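Local coordinates for penicillin-binding protein PbpB (Mycobacterium tuberculosis, PDB 6KGU) that synthesises cross-linked peptidoglycan for the bacterial cell wall from lipid intermediates and is a target of beta-lactams such as aztreonam, at residues His189-Val194 against Thr415-Gly420; Phe203-Gln208 against Val233-Asn238; Ala223-Ala228 against Tyr509-Met514. All coordinates share one frame; numbering follows the deposited sequence.

Contact 1 of 3, residues His189-Val194 against Thr415-Gly420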
loop_
_atom_site.group_PDB
_atom_site.type_symbol
_atom_site.label_atom_id
_atom_site.label_comp_id
_atom_site.label_asym_id
_atom_site.label_seq_id
_atom_site.Cartn_x
_atom_site.Cartn_y
_atom_site.Cartn_z
ATOM N N HIS A 189 9.541 -34.272 4.513
ATOM C CA HIS A 189 9.814 -33.403 3.378
ATOM C C HIS A 189 9.188 -32.031 3.607
ATOM O O HIS A 189 8.236 -31.874 4.377
ATOM C CB HIS A 189 9.298 -34.030 2.083
ATOM C CG HIS A 189 10.010 -35.294 1.709
ATOM N ND1 HIS A 189 11.348 -35.321 1.377
ATOM C CD2 HIS A 189 9.582 -36.579 1.646
ATOM C CE1 HIS A 189 11.713 -36.565 1.120
ATOM N NE2 HIS A 189 10.659 -37.348 1.276
ATOM N N GLY A 190 9.751 -31.027 2.938
ATOM C CA GLY A 190 9.253 -29.670 3.099
ATOM C C GLY A 190 7.845 -29.510 2.548
ATOM O O GLY A 190 7.484 -30.086 1.524
ATOM N N SER A 191 7.048 -28.694 3.226
ATOM C CA SER A 191 5.723 -28.405 2.702
ATOM C C SER A 191 5.798 -27.292 1.664
ATOM O O SER A 191 6.767 -26.527 1.603
ATOM C CB SER A 191 4.776 -28.009 3.835
ATOM O OG SER A 191 4.626 -29.076 4.750
ATOM N N THR A 192 4.764 -27.214 0.831
ATOM C CA THR A 192 4.674 -26.177 -0.184
ATOM C C THR A 192 3.882 -24.987 0.347
ATOM O O THR A 192 2.843 -25.158 0.984
ATOM C CB THR A 192 4.027 -26.732 -1.455
ATOM O OG1 THR A 192 5.001 -27.507 -2.165
ATOM C CG2 THR A 192 3.542 -25.601 -2.368
ATOM N N VAL A 193 4.393 -23.781 0.094
ATOM C CA VAL A 193 3.816 -22.537 0.595
ATOM C C VAL A 193 3.049 -21.861 -0.544
ATOM O O VAL A 193 3.636 -21.497 -1.568
ATOM C CB VAL A 193 4.909 -21.613 1.169
ATOM C CG1 VAL A 193 4.373 -20.209 1.404
ATOM C CG2 VAL A 193 5.482 -22.192 2.480
ATOM N N VAL A 194 1.739 -21.692 -0.369
ATOM C CA VAL A 194 0.865 -21.072 -1.367
ATOM C C VAL A 194 0.653 -19.608 -0.981
ATOM O O VAL A 194 0.100 -19.318 0.083
ATOM C CB VAL A 194 -0.487 -21.801 -1.461
ATOM C CG1 VAL A 194 -1.365 -21.164 -2.541
ATOM C CG2 VAL A 194 -0.296 -23.324 -1.704
ATOM N N THR A 415 -0.721 -23.790 3.112
ATOM C CA THR A 415 0.443 -24.662 3.002
ATOM C C THR A 415 -0.009 -26.072 2.646
ATOM O O THR A 415 -1.038 -26.550 3.138
ATOM C CB THR A 415 1.256 -24.712 4.296
ATOM O OG1 THR A 415 0.441 -25.244 5.340
ATOM C CG2 THR A 415 1.717 -23.324 4.694
ATOM N N VAL A 416 0.763 -26.742 1.799
ATOM C CA VAL A 416 0.434 -28.086 1.342
ATOM C C VAL A 416 1.469 -29.047 1.904
ATOM O O VAL A 416 2.673 -28.910 1.642
ATOM C CB VAL A 416 0.367 -28.170 -0.186
ATOM C CG1 VAL A 416 -0.079 -29.563 -0.609
ATOM C CG2 VAL A 416 -0.588 -27.106 -0.712
ATOM N N ALA A 417 0.993 -30.014 2.684
ATOM C CA ALA A 417 1.847 -31.003 3.311
ATOM C C ALA A 417 2.364 -31.979 2.262
ATOM O O ALA A 417 1.813 -32.062 1.161
ATOM C CB ALA A 417 1.073 -31.737 4.403
ATOM N N PRO A 418 3.441 -32.713 2.570
ATOM C CA PRO A 418 3.993 -33.655 1.579
ATOM C C PRO A 418 2.996 -34.688 1.061
ATOM O O PRO A 418 3.125 -35.121 -0.090
ATOM C CB PRO A 418 5.144 -34.319 2.344
ATOM C CG PRO A 418 5.577 -33.295 3.327
ATOM C CD PRO A 418 4.322 -32.578 3.748
ATOM N N ASP A 419 2.002 -35.095 1.858
ATOM C CA ASP A 419 0.991 -36.009 1.327
ATOM C C ASP A 419 0.098 -35.350 0.285
ATOM O O ASP A 419 -0.562 -36.053 -0.488
ATOM C CB ASP A 419 0.128 -36.584 2.455
ATOM C CG ASP A 419 -0.598 -35.514 3.258
ATOM O OD1 ASP A 419 -0.617 -34.339 2.835
ATOM O OD2 ASP A 419 -1.156 -35.856 4.327
ATOM N N GLY A 420 0.065 -34.021 0.242
ATOM C CA GLY A 420 -0.790 -33.298 -0.671
ATOM C C GLY A 420 -2.026 -32.718 -0.033
ATOM O O GLY A 420 -2.833 -32.098 -0.738
#
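T192 and V416 form a hydrogen-bonded antiparallel beta pair in a mixed sheet near the surface of the protein. Strand 192-195 lies between strands 21-22 and 412-416 there, so the pair joins a strand of the transpeptidase domain to a sheet that also holds strands of the dimerisation domain. Two backbone bonds close a ring: T192 N to V416 O at 2.8 Å and V416 N to T192 O at 2.7 Å, the latter nearly straight at 165°. Both carbonyl oxygens accept in their own planes. T192 O is used a second time, since T415 CA lies 3.2 Å from T192 O in a CA-H...O contact beside the next, non-hydrogen-bonded pair, V193 with T415.

On the face carrying T192 and V416, the two CB atoms are 4.1 Å apart. V416 has CG1 anti to the backbone N (chi1 -176°), which sets CG2 beside that N; V194 has the same rotamer (chi1 -178°), and V194 CG2 reaches V416 CG2 at 3.9 Å. The two valines meet through one methyl each, their side chains set obliquely to one another. T192 OG1 makes a weak hydrogen bond to S20 N.

Past the strands the chains stay close through S191, H189 and P418. S191 CB rests 3.2 Å from V416 O, while OG, anti to the carbonyl carbon, is turned to P418. H189 ND1 is bonded to A17 N, and V158 of helix 156-160 packs against S191 and V193. A type I turn from A417 to G420, closed by G420 N to A417 O, takes the second chain away. P418, its second residue, lays its ring alongside the opposite backbone: P418 CD is 3.7 Å from S191 OG, and P418 CG is 3.2 Å from H189 O.

Contact 2 of 3, residues Phe203-Gln208 against Val233-Asn238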
loop_
_atom_site.group_PDB
_atom_site.type_symbol
_atom_site.label_atom_id
_atom_site.label_comp_id
_atom_site.label_asym_id
_atom_site.label_seq_id
_atom_site.Cartn_x
_atom_site.Cartn_y
_atom_site.Cartn_z
ATOM N N PHE A 203 3.312 -9.649 -12.116
ATOM C CA PHE A 203 4.220 -9.368 -13.221
ATOM C C PHE A 203 3.911 -8.017 -13.851
ATOM O O PHE A 203 4.822 -7.226 -14.138
ATOM C CB PHE A 203 4.147 -10.485 -14.276
ATOM C CG PHE A 203 5.116 -10.297 -15.412
ATOM C CD1 PHE A 203 6.487 -10.362 -15.189
ATOM C CD2 PHE A 203 4.664 -10.058 -16.696
ATOM C CE1 PHE A 203 7.390 -10.191 -16.225
ATOM C CE2 PHE A 203 5.563 -9.887 -17.740
ATOM C CZ PHE A 203 6.927 -9.953 -17.507
ATOM N N TYR A 204 2.625 -7.729 -14.078
ATOM C CA TYR A 204 2.264 -6.451 -14.691
ATOM C C TYR A 204 2.594 -5.293 -13.754
ATOM O O TYR A 204 3.182 -4.285 -14.166
ATOM C CB TYR A 204 0.772 -6.441 -15.048
ATOM C CG TYR A 204 0.344 -5.220 -15.826
ATOM C CD1 TYR A 204 0.517 -5.154 -17.206
ATOM C CD2 TYR A 204 -0.238 -4.140 -15.189
ATOM C CE1 TYR A 204 0.136 -4.023 -17.932
ATOM C CE2 TYR A 204 -0.631 -3.012 -15.896
ATOM C CZ TYR A 204 -0.435 -2.958 -17.267
ATOM O OH TYR A 204 -0.827 -1.828 -17.953
ATOM N N VAL A 205 2.212 -5.418 -12.482
ATOM C CA VAL A 205 2.474 -4.341 -11.528
ATOM C C VAL A 205 3.977 -4.119 -11.371
ATOM O O VAL A 205 4.448 -2.980 -11.366
ATOM C CB VAL A 205 1.790 -4.651 -10.186
ATOM C CG1 VAL A 205 2.244 -3.652 -9.093
ATOM C CG2 VAL A 205 0.255 -4.611 -10.371
ATOM N N GLN A 206 4.759 -5.203 -11.288
ATOM C CA GLN A 206 6.201 -5.059 -11.072
ATOM C C GLN A 206 6.869 -4.352 -12.244
ATOM O O GLN A 206 7.734 -3.491 -12.050
ATOM C CB GLN A 206 6.837 -6.436 -10.825
ATOM C CG GLN A 206 8.306 -6.383 -10.372
ATOM C CD GLN A 206 8.806 -7.714 -9.810
ATOM O OE1 GLN A 206 8.024 -8.533 -9.308
ATOM N NE2 GLN A 206 10.116 -7.947 -9.920
ATOM N N GLN A 207 6.476 -4.704 -13.474
ATOM C CA GLN A 207 6.972 -4.002 -14.652
ATOM C C GLN A 207 6.549 -2.541 -14.653
ATOM O O GLN A 207 7.352 -1.648 -14.942
ATOM C CB GLN A 207 6.445 -4.667 -15.909
ATOM C CG GLN A 207 7.022 -5.993 -16.240
ATOM C CD GLN A 207 6.402 -6.464 -17.529
ATOM O OE1 GLN A 207 5.243 -6.915 -17.547
ATOM N NE2 GLN A 207 7.124 -6.280 -18.631
ATOM N N GLN A 208 5.271 -2.282 -14.391
ATOM C CA GLN A 208 4.812 -0.897 -14.370
ATOM C C GLN A 208 5.541 -0.094 -13.300
ATOM O O GLN A 208 5.826 1.093 -13.504
ATOM C CB GLN A 208 3.295 -0.855 -14.172
ATOM C CG GLN A 208 2.511 -1.286 -15.448
ATOM C CD GLN A 208 2.529 -0.203 -16.529
ATOM O OE1 GLN A 208 2.576 0.992 -16.226
ATOM N NE2 GLN A 208 2.490 -0.617 -17.783
ATOM N N VAL A 233 -2.929 -10.057 -0.259
ATOM C CA VAL A 233 -1.938 -9.356 -1.071
ATOM C C VAL A 233 -1.867 -10.017 -2.443
ATOM O O VAL A 233 -1.340 -11.127 -2.581
ATOM C CB VAL A 233 -0.566 -9.357 -0.396
ATOM C CG1 VAL A 233 0.468 -8.721 -1.327
ATOM C CG2 VAL A 233 -0.644 -8.625 0.967
ATOM N N LEU A 234 -2.386 -9.330 -3.464
ATOM C CA LEU A 234 -2.367 -9.849 -4.835
ATOM C C LEU A 234 -1.104 -9.455 -5.597
ATOM O O LEU A 234 -0.694 -10.164 -6.522
ATOM C CB LEU A 234 -3.597 -9.345 -5.604
ATOM C CG LEU A 234 -4.991 -9.726 -5.070
ATOM C CD1 LEU A 234 -6.087 -9.333 -6.056
ATOM C CD2 LEU A 234 -5.073 -11.229 -4.752
ATOM N N ALA A 235 -0.497 -8.325 -5.251
ATOM C CA ALA A 235 0.772 -7.908 -5.837
ATOM C C ALA A 235 1.495 -7.028 -4.829
ATOM O O ALA A 235 0.863 -6.236 -4.125
ATOM C CB ALA A 235 0.583 -7.142 -7.159
ATOM N N MET A 236 2.820 -7.164 -4.772
ATOM C CA MET A 236 3.640 -6.301 -3.924
ATOM C C MET A 236 4.968 -6.168 -4.657
ATOM O O MET A 236 5.669 -7.167 -4.847
ATOM C CB MET A 236 3.816 -6.903 -2.521
ATOM C CG MET A 236 4.631 -6.068 -1.543
ATOM S SD MET A 236 4.757 -6.806 0.120
ATOM C CE MET A 236 3.201 -6.256 0.835
ATOM N N ALA A 237 5.299 -4.963 -5.098
ATOM C CA ALA A 237 6.454 -4.796 -5.968
ATOM C C ALA A 237 7.213 -3.517 -5.657
ATOM O O ALA A 237 6.643 -2.518 -5.208
ATOM C CB ALA A 237 6.048 -4.785 -7.445
ATOM N N ASN A 238 8.517 -3.564 -5.917
ATOM C CA ASN A 238 9.357 -2.382 -5.930
ATOM C C ASN A 238 10.190 -2.409 -7.199
ATOM O O ASN A 238 10.278 -3.434 -7.878
ATOM C CB ASN A 238 10.252 -2.309 -4.689
ATOM C CG ASN A 238 10.812 -3.653 -4.322
ATOM O OD1 ASN A 238 10.286 -4.339 -3.436
ATOM N ND2 ASN A 238 11.881 -4.061 -5.019
HETATM O O HOH W 1 9.899 -3.286 -10.596
#
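The rings of F203 and Y204 stay off the interface, where V205 and Q206 of the helix meet A235 and A237 of the strand. The F203 ring carries Q207 CD on one face, 3.4 Å above its plane and displaced toward the rim. The Y204 ring is covered in the same offset manner by Q208 CG, 3.6 Å above the plane, and also stacks with the ring of W540. The Q206 amide is held by three hydrogen bonds that fix its rotation: OE1 accepts from A134 N and Q202 NE2, and NE2 donates to S132 O.

With the amide anchored there, the aliphatic part of Q206 serves the strand. CG is anti to the backbone N (chi1 -171°) and the chain runs on extended (chi2 166°), carrying the polar group away from A237, whose methyl instead sits against the start of the residue, A237 CB to Q206 CA measuring 3.6 Å. V205 spans both alanines: V205 CB lies 4.1 Å from A235 CB, and V205 CG1 lies 4.3 Å from A237 CB. Small methyls on the strand let the helix come close, the local axes approaching to 7.4 Å and running the same way at an angle of 23°.

No direct hydrogen bond joins the two segments. One water links them instead, donating to Q206 O at 2.6 Å and to N238 O at 2.7 Å, so that two buried carbonyls share a bridge.

The strand lies at the border of the antiparallel sheet, next to strand 220-227, and a classic beta bulge sets both L234 and A235 opposite V225. A235 and A237 turn to helix 199-216, which also presses V205 on A223 and V225, whereas M236 points the other way, onto A260 and V261 of helix 259-262.

Contact 3 of 3, residues Ala223-Ala228 against Tyr509-Met514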
loop_
_atom_site.group_PDB
_atom_site.type_symbol
_atom_site.label_atom_id
_atom_site.label_comp_id
_atom_site.label_asym_id
_atom_site.label_seq_id
_atom_site.Cartn_x
_atom_site.Cartn_y
_atom_site.Cartn_z
ATOM N N ALA A 223 4.569 -0.467 -4.995
ATOM C CA ALA A 223 3.132 -0.547 -5.202
ATOM C C ALA A 223 2.617 -1.828 -4.557
ATOM O O ALA A 223 3.304 -2.859 -4.535
ATOM C CB ALA A 223 2.745 -0.512 -6.700
ATOM N N VAL A 224 1.397 -1.751 -4.040
ATOM C CA VAL A 224 0.726 -2.875 -3.395
ATOM C C VAL A 224 -0.688 -2.941 -3.949
ATOM O O VAL A 224 -1.355 -1.908 -4.081
ATOM C CB VAL A 224 0.697 -2.717 -1.855
ATOM C CG1 VAL A 224 -0.239 -3.773 -1.207
ATOM C CG2 VAL A 224 2.137 -2.791 -1.269
ATOM N N VAL A 225 -1.140 -4.142 -4.288
ATOM C CA VAL A 225 -2.516 -4.373 -4.701
ATOM C C VAL A 225 -3.134 -5.359 -3.719
ATOM O O VAL A 225 -2.647 -6.486 -3.576
ATOM C CB VAL A 225 -2.614 -4.912 -6.135
ATOM C CG1 VAL A 225 -4.095 -5.160 -6.486
ATOM C CG2 VAL A 225 -1.959 -3.929 -7.146
ATOM N N LEU A 226 -4.215 -4.947 -3.068
ATOM C CA LEU A 226 -4.947 -5.818 -2.167
ATOM C C LEU A 226 -6.300 -6.191 -2.752
ATOM O O LEU A 226 -6.947 -5.387 -3.426
ATOM C CB LEU A 226 -5.170 -5.152 -0.806
ATOM C CG LEU A 226 -3.960 -4.716 0.024
ATOM C CD1 LEU A 226 -4.442 -4.122 1.361
ATOM C CD2 LEU A 226 -3.012 -5.882 0.258
ATOM N N ASP A 227 -6.732 -7.416 -2.468
ATOM C CA ASP A 227 -8.129 -7.752 -2.673
ATOM C C ASP A 227 -8.985 -6.933 -1.715
ATOM O O ASP A 227 -8.746 -6.934 -0.503
ATOM C CB ASP A 227 -8.381 -9.247 -2.454
ATOM C CG ASP A 227 -9.855 -9.588 -2.553
ATOM O OD1 ASP A 227 -10.344 -9.753 -3.673
ATOM O OD2 ASP A 227 -10.539 -9.623 -1.509
ATOM N N ALA A 228 -9.985 -6.238 -2.265
ATOM C CA ALA A 228 -10.760 -5.288 -1.473
ATOM C C ALA A 228 -11.456 -5.956 -0.298
ATOM O O ALA A 228 -11.454 -5.420 0.813
ATOM C CB ALA A 228 -11.789 -4.581 -2.357
ATOM N N TYR A 509 -10.441 -4.026 -5.950
ATOM C CA TYR A 509 -8.999 -3.889 -5.837
ATOM C C TYR A 509 -8.664 -2.605 -5.101
ATOM O O TYR A 509 -9.292 -1.564 -5.322
ATOM C CB TYR A 509 -8.328 -3.870 -7.199
ATOM C CG TYR A 509 -8.566 -5.134 -7.987
ATOM C CD1 TYR A 509 -7.944 -6.326 -7.630
ATOM C CD2 TYR A 509 -9.418 -5.135 -9.078
ATOM C CE1 TYR A 509 -8.171 -7.487 -8.352
ATOM C CE2 TYR A 509 -9.646 -6.296 -9.810
ATOM C CZ TYR A 509 -9.019 -7.461 -9.442
ATOM O OH TYR A 509 -9.246 -8.608 -10.173
ATOM N N VAL A 510 -7.671 -2.689 -4.226
ATOM C CA VAL A 510 -7.149 -1.528 -3.524
ATOM C C VAL A 510 -5.688 -1.399 -3.921
ATOM O O VAL A 510 -4.937 -2.379 -3.853
ATOM C CB VAL A 510 -7.320 -1.671 -2.002
ATOM C CG1 VAL A 510 -6.994 -0.367 -1.295
ATOM C CG2 VAL A 510 -8.741 -2.139 -1.675
ATOM N N ILE A 511 -5.294 -0.210 -4.368
ATOM C CA ILE A 511 -3.974 0.007 -4.938
ATOM C C ILE A 511 -3.287 1.133 -4.178
ATOM O O ILE A 511 -3.830 2.237 -4.098
ATOM C CB ILE A 511 -4.057 0.341 -6.435
ATOM C CG1 ILE A 511 -4.706 -0.820 -7.198
ATOM C CG2 ILE A 511 -2.630 0.656 -6.965
ATOM C CD1 ILE A 511 -5.175 -0.464 -8.586
ATOM N N GLY A 512 -2.092 0.861 -3.650
ATOM C CA GLY A 512 -1.273 1.886 -3.005
ATOM C C GLY A 512 0.075 2.009 -3.689
ATOM O O GLY A 512 0.701 1.002 -4.028
ATOM N N ILE A 513 0.524 3.247 -3.879
ATOM C CA ILE A 513 1.738 3.551 -4.644
ATOM C C ILE A 513 2.539 4.597 -3.874
ATOM O O ILE A 513 1.964 5.516 -3.285
ATOM C CB ILE A 513 1.406 4.092 -6.058
ATOM C CG1 ILE A 513 0.690 3.044 -6.912
ATOM C CG2 ILE A 513 2.675 4.588 -6.811
ATOM C CD1 ILE A 513 -0.110 3.682 -8.034
ATOM N N MET A 514 3.865 4.484 -3.897
ATOM C CA MET A 514 4.710 5.546 -3.381
ATOM C C MET A 514 5.911 5.727 -4.299
ATOM O O MET A 514 6.479 4.758 -4.802
ATOM C CB MET A 514 5.169 5.274 -1.936
ATOM C CG MET A 514 5.976 6.428 -1.350
ATOM S SD MET A 514 7.746 6.354 -1.756
ATOM C CE MET A 514 8.284 5.163 -0.530
#
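V225 has CG1 anti to the backbone N (chi1 179°), which puts CG2 anti to the carbonyl carbon, the position that CG1 takes in I511 (chi1 -61°). These equivalent branches meet, V225 CG2 lying 4.1 Å from I511 CG1. Because the two residues form a non-hydrogen-bonded pair on one face, their side chains run side by side, pointing the same way. They sit on neighbouring antiparallel strands inside the sheet of the penicillin-binding transpeptidase domain, a fold shared with the beta-lactamases. The other V225 branch meets the tyrosine of the same face, V225 CG1 being 4.2 Å from Y509 CD1.

Four backbone bonds give the register. V224 N reaches G512 O at 2.8 Å, and G512 N answers to V224 O at 2.9 Å with an almost straight N-H...O angle of 168°. Two residues on, L226 N meets V510 O at 2.8 Å and V510 N meets L226 O at 2.9 Å. All four acceptors are approached in the carbonyl plane. V225-I511 lies between these rings, with A223-I513 and D227-Y509 flanking them, and CA-H...O contacts add to the seam: V225 CA is 3.2 Å from V510 O.

The two faces are covered by different helices. Helix 531-544 packs L541 on Y509, I537 on I511 and L533 on I513, and Y509 OH makes a weak hydrogen bond to E545. Helix 390-401 covers the face of V224, L226 and V510 with L390, T394, Y397 and A401, so the sheet lies between two helical layers. G512 contributes no side chain opposite V224, whereas V510 faces L226. Where the first chain leaves the strand after D227, V510 still follows it: V510 CG2, the branch beside the backbone N, comes within 3.7 Å of A228 CA.

In the fold
Contacts 2 and 3 belong to one antiparallel sheet: strand 233-238 borders strand 220-227, which pairs in turn with 509-516. Their centres are 9 Å apart, and they join directly through V225 with L234 and A235. Contact 1 stands in a separate mixed sheet, its centre about 25 Å from that of contact 2 and 29 Å from that of contact 3. Strand 192-195 leads into helix 199-216, then strands 220-227 and 233-238, so contact 2 is nested within the loop closed by contact 1, whereas contact 3 crosses both. Strand 192-195 pairs with 412-416 on one flank and 21-22 on the other, so contact 1 joins a transpeptidase-domain strand to the sheet that also contains 28-36.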